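Local coordinates for prohead core protein protease (Enterobacteria phage T4, PDB 5JBL), which cleaves scaffold and other prohead proteins as a serine protease of the capsid's inner core, clearing space for the phage DNA, at residues K54-E67 with M122-V135. The protein carries 3 engineered substitutions. Sequence-based numbering, arbitrary orientation.
Sequences KPGLYIEGIFLQAE and MWWKGNDVYGRARV. Engineered in segment 54-67: Leu64 (natural residue Met).
Strand 128-135 pairs antiparallel with residues 57-66, a contact that joins strand 53-65, broken by a bulge, to the hairpin of strands 115-125 and 128-135 in an antiparallel sheet. Ile59 with Ala133 and Gly61 with Gly131 exchange two backbone bonds each; beside the type II' turn Lys125 to Asp128, Ala66 N gives a single bond to Asn127 O (2.8 Å). The long, extended chain of Arg134, with CG anti to the backbone N (chi1 -179°), lays CG over the Tyr58 ring as a CH-pi contact and brings Arg134 NH1 to Tyr58 OH at 2.8 Å, in the guanidinium plane. Arg134 NH2 bonds Pro55 O at 2.8 Å, while Lys54 CE and Gly56 CA cover opposite guanidinium faces. Glu120 bonds the same Tyr58 hydroxyl, and Lys54 NZ bonds Arg151 O of the second subunit. Midway, a classic beta bulge sets two residues, Phe63 and Leu64, against Val129: Phe63 N bonds Val129 O at 2.8 Å, Leu64 N only weakly. The Phe63 ring lies with one face over Gly131 N, and the missing side chain of Gly131 lets Phe63 CE2 come within 3.4 Å of Gly131 CA. Gly61 suits a backbone that would press any CB against the preceding carbonyl. Ile62 sets CG1 over the Tyr130 ring face. Branched, apolar Leu57, Ile59 and Val135 suit a buried face packed against helix 142-151. Near the turn, Gln65 NE2 bonds Asp128 OD1 from above the carboxylate plane, and a water links that same oxygen to Ala66 O. Engineered Leu64 touches Met122 CE through CD1 and lies about 9 Å, side chain to side chain, from Ala159, an active-site position altered here.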
loop_
_atom_site.group_PDB
_atom_site.type_symbol
_atom_site.label_atom_id
_atom_site.label_comp_id
_atom_site.label_asym_id
_atom_site.label_seq_id
_atom_site.Cartn_x
_atom_site.Cartn_y
_atom_site.Cartn_z
ATOM N N LYS C 54 -25.376 4.569 -13.998
ATOM C CA LYS C 54 -24.089 4.120 -13.484
ATOM C C LYS C 54 -23.964 2.616 -13.676
ATOM O O LYS C 54 -24.786 1.853 -13.138
ATOM C CB LYS C 54 -23.916 4.498 -12.004
ATOM C CG LYS C 54 -24.999 3.991 -11.067
ATOM C CD LYS C 54 -24.812 4.572 -9.681
ATOM C CE LYS C 54 -23.421 4.287 -9.144
ATOM N NZ LYS C 54 -23.333 4.603 -7.696
ATOM N N PRO C 55 -22.978 2.137 -14.426
ATOM C CA PRO C 55 -22.708 0.701 -14.439
ATOM C C PRO C 55 -22.148 0.263 -13.096
ATOM O O PRO C 55 -21.687 1.070 -12.288
ATOM C CB PRO C 55 -21.664 0.535 -15.549
ATOM C CG PRO C 55 -21.572 1.870 -16.228
ATOM C CD PRO C 55 -21.997 2.883 -15.227
ATOM N N GLY C 56 -22.187 -1.040 -12.869
ATOM C CA GLY C 56 -21.636 -1.591 -11.648
ATOM C C GLY C 56 -21.370 -3.065 -11.829
ATOM O O GLY C 56 -21.902 -3.709 -12.738
ATOM N N LEU C 57 -20.537 -3.591 -10.946
ATOM C CA LEU C 57 -20.247 -5.012 -10.872
ATOM C C LEU C 57 -20.961 -5.552 -9.649
ATOM O O LEU C 57 -20.737 -5.058 -8.538
ATOM C CB LEU C 57 -18.744 -5.241 -10.769
ATOM C CG LEU C 57 -18.275 -6.672 -10.555
ATOM C CD1 LEU C 57 -18.702 -7.565 -11.700
ATOM C CD2 LEU C 57 -16.756 -6.630 -10.444
ATOM N N TYR C 58 -21.810 -6.563 -9.842
ATOM C CA TYR C 58 -22.646 -7.077 -8.764
ATOM C C TYR C 58 -22.409 -8.553 -8.508
ATOM O O TYR C 58 -22.241 -9.337 -9.443
ATOM C CB TYR C 58 -24.127 -6.857 -9.074
ATOM C CG TYR C 58 -24.521 -5.428 -8.902
ATOM C CD1 TYR C 58 -25.029 -4.991 -7.693
ATOM C CD2 TYR C 58 -24.338 -4.502 -9.923
ATOM C CE1 TYR C 58 -25.376 -3.689 -7.500
ATOM C CE2 TYR C 58 -24.689 -3.173 -9.736
ATOM C CZ TYR C 58 -25.207 -2.782 -8.506
ATOM O OH TYR C 58 -25.566 -1.480 -8.262
ATOM N N ILE C 59 -22.425 -8.928 -7.229
ATOM C CA ILE C 59 -22.460 -10.320 -6.804
ATOM C C ILE C 59 -23.855 -10.582 -6.248
ATOM O O ILE C 59 -24.310 -9.852 -5.354
ATOM C CB ILE C 59 -21.368 -10.606 -5.764
ATOM C CG1 ILE C 59 -19.996 -10.280 -6.367
ATOM C CG2 ILE C 59 -21.448 -12.061 -5.305
ATOM C CD1 ILE C 59 -18.880 -10.211 -5.355
ATOM N N GLU C 60 -24.541 -11.600 -6.782
ATOM C CA GLU C 60 -25.909 -11.890 -6.356
ATOM C C GLU C 60 -26.110 -13.390 -6.174
ATOM O O GLU C 60 -25.749 -14.187 -7.051
ATOM C CB GLU C 60 -26.929 -11.337 -7.365
ATOM C CG GLU C 60 -28.374 -11.414 -6.889
ATOM C CD GLU C 60 -29.373 -10.897 -7.923
ATOM O OE1 GLU C 60 -30.292 -11.664 -8.290
ATOM O OE2 GLU C 60 -29.246 -9.731 -8.368
ATOM N N GLY C 61 -26.699 -13.765 -5.046
ATOM C CA GLY C 61 -27.058 -15.163 -4.832
ATOM C C GLY C 61 -27.206 -15.445 -3.346
ATOM O O GLY C 61 -27.483 -14.542 -2.554
ATOM N N ILE C 62 -26.997 -16.708 -2.994
ATOM C CA ILE C 62 -27.159 -17.139 -1.609
ATOM C C ILE C 62 -26.049 -16.545 -0.757
ATOM O O ILE C 62 -24.857 -16.773 -1.007
ATOM C CB ILE C 62 -27.175 -18.669 -1.513
ATOM C CG1 ILE C 62 -28.453 -19.208 -2.163
ATOM C CG2 ILE C 62 -27.041 -19.118 -0.060
ATOM C CD1 ILE C 62 -28.495 -20.717 -2.279
ATOM N N PHE C 63 -26.436 -15.784 0.264
ATOM C CA PHE C 63 -25.459 -15.217 1.182
ATOM C C PHE C 63 -25.423 -15.916 2.535
ATOM O O PHE C 63 -24.387 -15.887 3.190
ATOM C CB PHE C 63 -25.732 -13.724 1.413
ATOM C CG PHE C 63 -25.376 -12.822 0.240
ATOM C CD1 PHE C 63 -24.701 -13.306 -0.867
ATOM C CD2 PHE C 63 -25.735 -11.479 0.265
ATOM C CE1 PHE C 63 -24.375 -12.465 -1.941
ATOM C CE2 PHE C 63 -25.416 -10.632 -0.784
ATOM C CZ PHE C 63 -24.728 -11.124 -1.896
ATOM N N LEU C 64 -26.532 -16.506 2.977
ATOM C CA LEU C 64 -26.606 -17.265 4.219
ATOM C C LEU C 64 -27.683 -18.332 4.067
ATOM O O LEU C 64 -28.576 -18.222 3.221
ATOM C CB LEU C 64 -26.933 -16.376 5.434
ATOM C CG LEU C 64 -25.993 -15.217 5.785
ATOM C CD1 LEU C 64 -26.470 -13.939 5.109
ATOM C CD2 LEU C 64 -25.882 -15.030 7.283
ATOM N N GLN C 65 -27.604 -19.360 4.905
ATOM C CA GLN C 65 -28.556 -20.464 4.850
ATOM C C GLN C 65 -28.990 -20.876 6.244
ATOM O O GLN C 65 -28.145 -21.066 7.122
ATOM C CB GLN C 65 -27.957 -21.672 4.149
ATOM C CG GLN C 65 -27.619 -21.422 2.709
ATOM C CD GLN C 65 -27.085 -22.659 2.049
ATOM O OE1 GLN C 65 -25.910 -22.985 2.193
ATOM N NE2 GLN C 65 -27.955 -23.386 1.356
ATOM N N ALA C 66 -30.301 -21.053 6.422
ATOM C CA ALA C 66 -30.893 -21.552 7.652
ATOM C C ALA C 66 -31.165 -23.045 7.536
ATOM O O ALA C 66 -31.300 -23.592 6.437
ATOM C CB ALA C 66 -32.209 -20.823 7.960
ATOM N N GLU C 67 -31.225 -23.698 8.696
ATOM C CA GLU C 67 -31.735 -25.066 8.833
ATOM C C GLU C 67 -30.892 -26.076 8.062
ATOM O O GLU C 67 -31.391 -27.123 7.649
ATOM C CB GLU C 67 -33.198 -25.153 8.394
ATOM C CG GLU C 67 -34.147 -24.288 9.202
ATOM C CD GLU C 67 -34.320 -24.774 10.633
ATOM O OE1 GLU C 67 -34.053 -25.968 10.907
ATOM O OE2 GLU C 67 -34.736 -23.960 11.486
ATOM N N MET C 122 -31.344 -7.700 0.553
ATOM C CA MET C 122 -31.342 -9.090 0.992
ATOM C C MET C 122 -32.781 -9.551 1.038
ATOM O O MET C 122 -33.676 -8.756 1.315
ATOM C CB MET C 122 -30.682 -9.301 2.371
ATOM C CG MET C 122 -29.189 -9.024 2.389
ATOM S SD MET C 122 -28.435 -9.161 4.021
ATOM C CE MET C 122 -28.343 -10.926 4.212
ATOM N N TRP C 123 -33.005 -10.828 0.737
ATOM C CA TRP C 123 -34.365 -11.348 0.768
ATOM C C TRP C 123 -34.306 -12.849 1.006
ATOM O O TRP C 123 -33.257 -13.476 0.843
ATOM C CB TRP C 123 -35.126 -11.003 -0.525
ATOM C CG TRP C 123 -34.538 -11.581 -1.798
ATOM C CD1 TRP C 123 -34.942 -12.713 -2.444
ATOM C CD2 TRP C 123 -33.469 -11.032 -2.587
ATOM N NE1 TRP C 123 -34.181 -12.914 -3.571
ATOM C CE2 TRP C 123 -33.270 -11.900 -3.682
ATOM C CE3 TRP C 123 -32.660 -9.898 -2.471
ATOM C CZ2 TRP C 123 -32.298 -11.668 -4.655
ATOM C CZ3 TRP C 123 -31.681 -9.674 -3.429
ATOM C CH2 TRP C 123 -31.506 -10.557 -4.506
ATOM N N TRP C 124 -35.434 -13.407 1.439
ATOM C CA TRP C 124 -35.543 -14.832 1.735
ATOM C C TRP C 124 -36.145 -15.595 0.556
ATOM O O TRP C 124 -37.028 -15.098 -0.143
ATOM C CB TRP C 124 -36.390 -15.076 2.990
ATOM C CG TRP C 124 -35.689 -14.782 4.300
ATOM C CD1 TRP C 124 -35.650 -13.584 4.955
ATOM C CD2 TRP C 124 -34.946 -15.710 5.122
ATOM N NE1 TRP C 124 -34.929 -13.701 6.130
ATOM C CE2 TRP C 124 -34.484 -14.992 6.252
ATOM C CE3 TRP C 124 -34.616 -17.064 5.002
ATOM C CZ2 TRP C 124 -33.719 -15.584 7.255
ATOM C CZ3 TRP C 124 -33.862 -17.657 6.009
ATOM C CH2 TRP C 124 -33.421 -16.916 7.122
ATOM N N LYS C 125 -35.656 -16.809 0.338
ATOM C CA LYS C 125 -36.249 -17.733 -0.626
ATOM C C LYS C 125 -36.186 -19.112 0.029
ATOM O O LYS C 125 -35.144 -19.774 -0.005
ATOM C CB LYS C 125 -35.511 -17.691 -1.961
ATOM C CG LYS C 125 -35.842 -18.825 -2.923
ATOM C CD LYS C 125 -37.021 -18.493 -3.813
ATOM C CE LYS C 125 -36.658 -17.420 -4.830
ATOM N NZ LYS C 125 -37.790 -17.148 -5.755
ATOM N N GLY C 126 -37.288 -19.526 0.649
ATOM C CA GLY C 126 -37.253 -20.748 1.447
ATOM C C GLY C 126 -36.365 -20.561 2.668
ATOM O O GLY C 126 -36.523 -19.606 3.441
ATOM N N ASN C 127 -35.396 -21.462 2.837
ATOM C CA ASN C 127 -34.471 -21.394 3.959
ATOM C C ASN C 127 -33.185 -20.658 3.623
ATOM O O ASN C 127 -32.268 -20.632 4.457
ATOM C CB ASN C 127 -34.145 -22.808 4.458
ATOM C CG ASN C 127 -35.328 -23.462 5.154
ATOM O OD1 ASN C 127 -36.127 -22.787 5.800
ATOM N ND2 ASN C 127 -35.465 -24.774 4.993
ATOM N N ASP C 128 -33.106 -20.034 2.449
ATOM C CA ASP C 128 -31.894 -19.369 1.994
ATOM C C ASP C 128 -32.080 -17.861 1.986
ATOM O O ASP C 128 -33.125 -17.362 1.566
ATOM C CB ASP C 128 -31.506 -19.843 0.595
ATOM C CG ASP C 128 -31.079 -21.294 0.583
ATOM O OD1 ASP C 128 -30.531 -21.758 1.607
ATOM O OD2 ASP C 128 -31.297 -21.974 -0.436
ATOM N N VAL C 129 -31.047 -17.142 2.417
ATOM C CA VAL C 129 -31.033 -15.685 2.367
ATOM C C VAL C 129 -30.298 -15.300 1.091
ATOM O O VAL C 129 -29.114 -15.605 0.936
ATOM C CB VAL C 129 -30.360 -15.085 3.608
ATOM C CG1 VAL C 129 -30.538 -13.577 3.620
ATOM C CG2 VAL C 129 -30.931 -15.714 4.869
ATOM N N TYR C 130 -30.997 -14.663 0.154
ATOM C CA TYR C 130 -30.347 -14.151 -1.041
ATOM C C TYR C 130 -29.976 -12.689 -0.842
ATOM O O TYR C 130 -30.538 -11.994 0.001
ATOM C CB TYR C 130 -31.261 -14.289 -2.264
ATOM C CG TYR C 130 -31.274 -15.682 -2.849
ATOM C CD1 TYR C 130 -31.947 -16.720 -2.207
ATOM C CD2 TYR C 130 -30.583 -15.975 -4.022
ATOM C CE1 TYR C 130 -31.957 -18.005 -2.733
ATOM C CE2 TYR C 130 -30.579 -17.252 -4.549
ATOM C CZ TYR C 130 -31.274 -18.264 -3.902
ATOM O OH TYR C 130 -31.275 -19.535 -4.426
ATOM N N GLY C 131 -29.020 -12.215 -1.633
ATOM C CA GLY C 131 -28.764 -10.791 -1.579
ATOM C C GLY C 131 -28.068 -10.322 -2.834
ATOM O O GLY C 131 -27.637 -11.113 -3.676
ATOM N N ARG C 132 -27.948 -9.011 -2.941
ATOM C CA ARG C 132 -27.223 -8.398 -4.042
ATOM C C ARG C 132 -26.185 -7.461 -3.447
ATOM O O ARG C 132 -26.514 -6.627 -2.599
ATOM C CB ARG C 132 -28.179 -7.647 -4.986
ATOM C CG ARG C 132 -27.504 -7.163 -6.255
ATOM C CD ARG C 132 -28.482 -6.475 -7.199
ATOM N NE ARG C 132 -28.744 -5.110 -6.773
ATOM C CZ ARG C 132 -29.850 -4.722 -6.146
ATOM N NH1 ARG C 132 -30.810 -5.600 -5.874
ATOM N NH2 ARG C 132 -29.997 -3.451 -5.793
ATOM N N ALA C 133 -24.930 -7.631 -3.847
ATOM C CA ALA C 133 -23.846 -6.803 -3.355
ATOM C C ALA C 133 -23.138 -6.126 -4.520
ATOM O O ALA C 133 -22.844 -6.758 -5.533
ATOM C CB ALA C 133 -22.828 -7.620 -2.549
ATOM N N ARG C 134 -22.861 -4.842 -4.366
ATOM C CA ARG C 134 -22.108 -4.088 -5.358
ATOM C C ARG C 134 -20.636 -4.058 -4.962
ATOM O O ARG C 134 -20.305 -3.813 -3.795
ATOM C CB ARG C 134 -22.667 -2.668 -5.470
ATOM C CG ARG C 134 -21.971 -1.812 -6.499
ATOM C CD ARG C 134 -22.506 -0.391 -6.489
ATOM N NE ARG C 134 -21.808 0.409 -7.491
ATOM C CZ ARG C 134 -22.285 0.712 -8.696
ATOM N NH1 ARG C 134 -23.496 0.304 -9.062
ATOM N NH2 ARG C 134 -21.539 1.434 -9.537
ATOM N N VAL C 135 -19.755 -4.336 -5.919
ATOM C CA VAL C 135 -18.317 -4.257 -5.677
ATOM C C VAL C 135 -17.892 -2.794 -5.735
ATOM O O VAL C 135 -18.311 -2.049 -6.630
ATOM C CB VAL C 135 -17.547 -5.111 -6.698
ATOM C CG1 VAL C 135 -16.035 -4.953 -6.509
ATOM C CG2 VAL C 135 -17.937 -6.556 -6.550
HETATM O O HOH W 1 -19.150 -1.804 -9.283
HETATM O O HOH W 2 -31.030 -23.771 3.521
#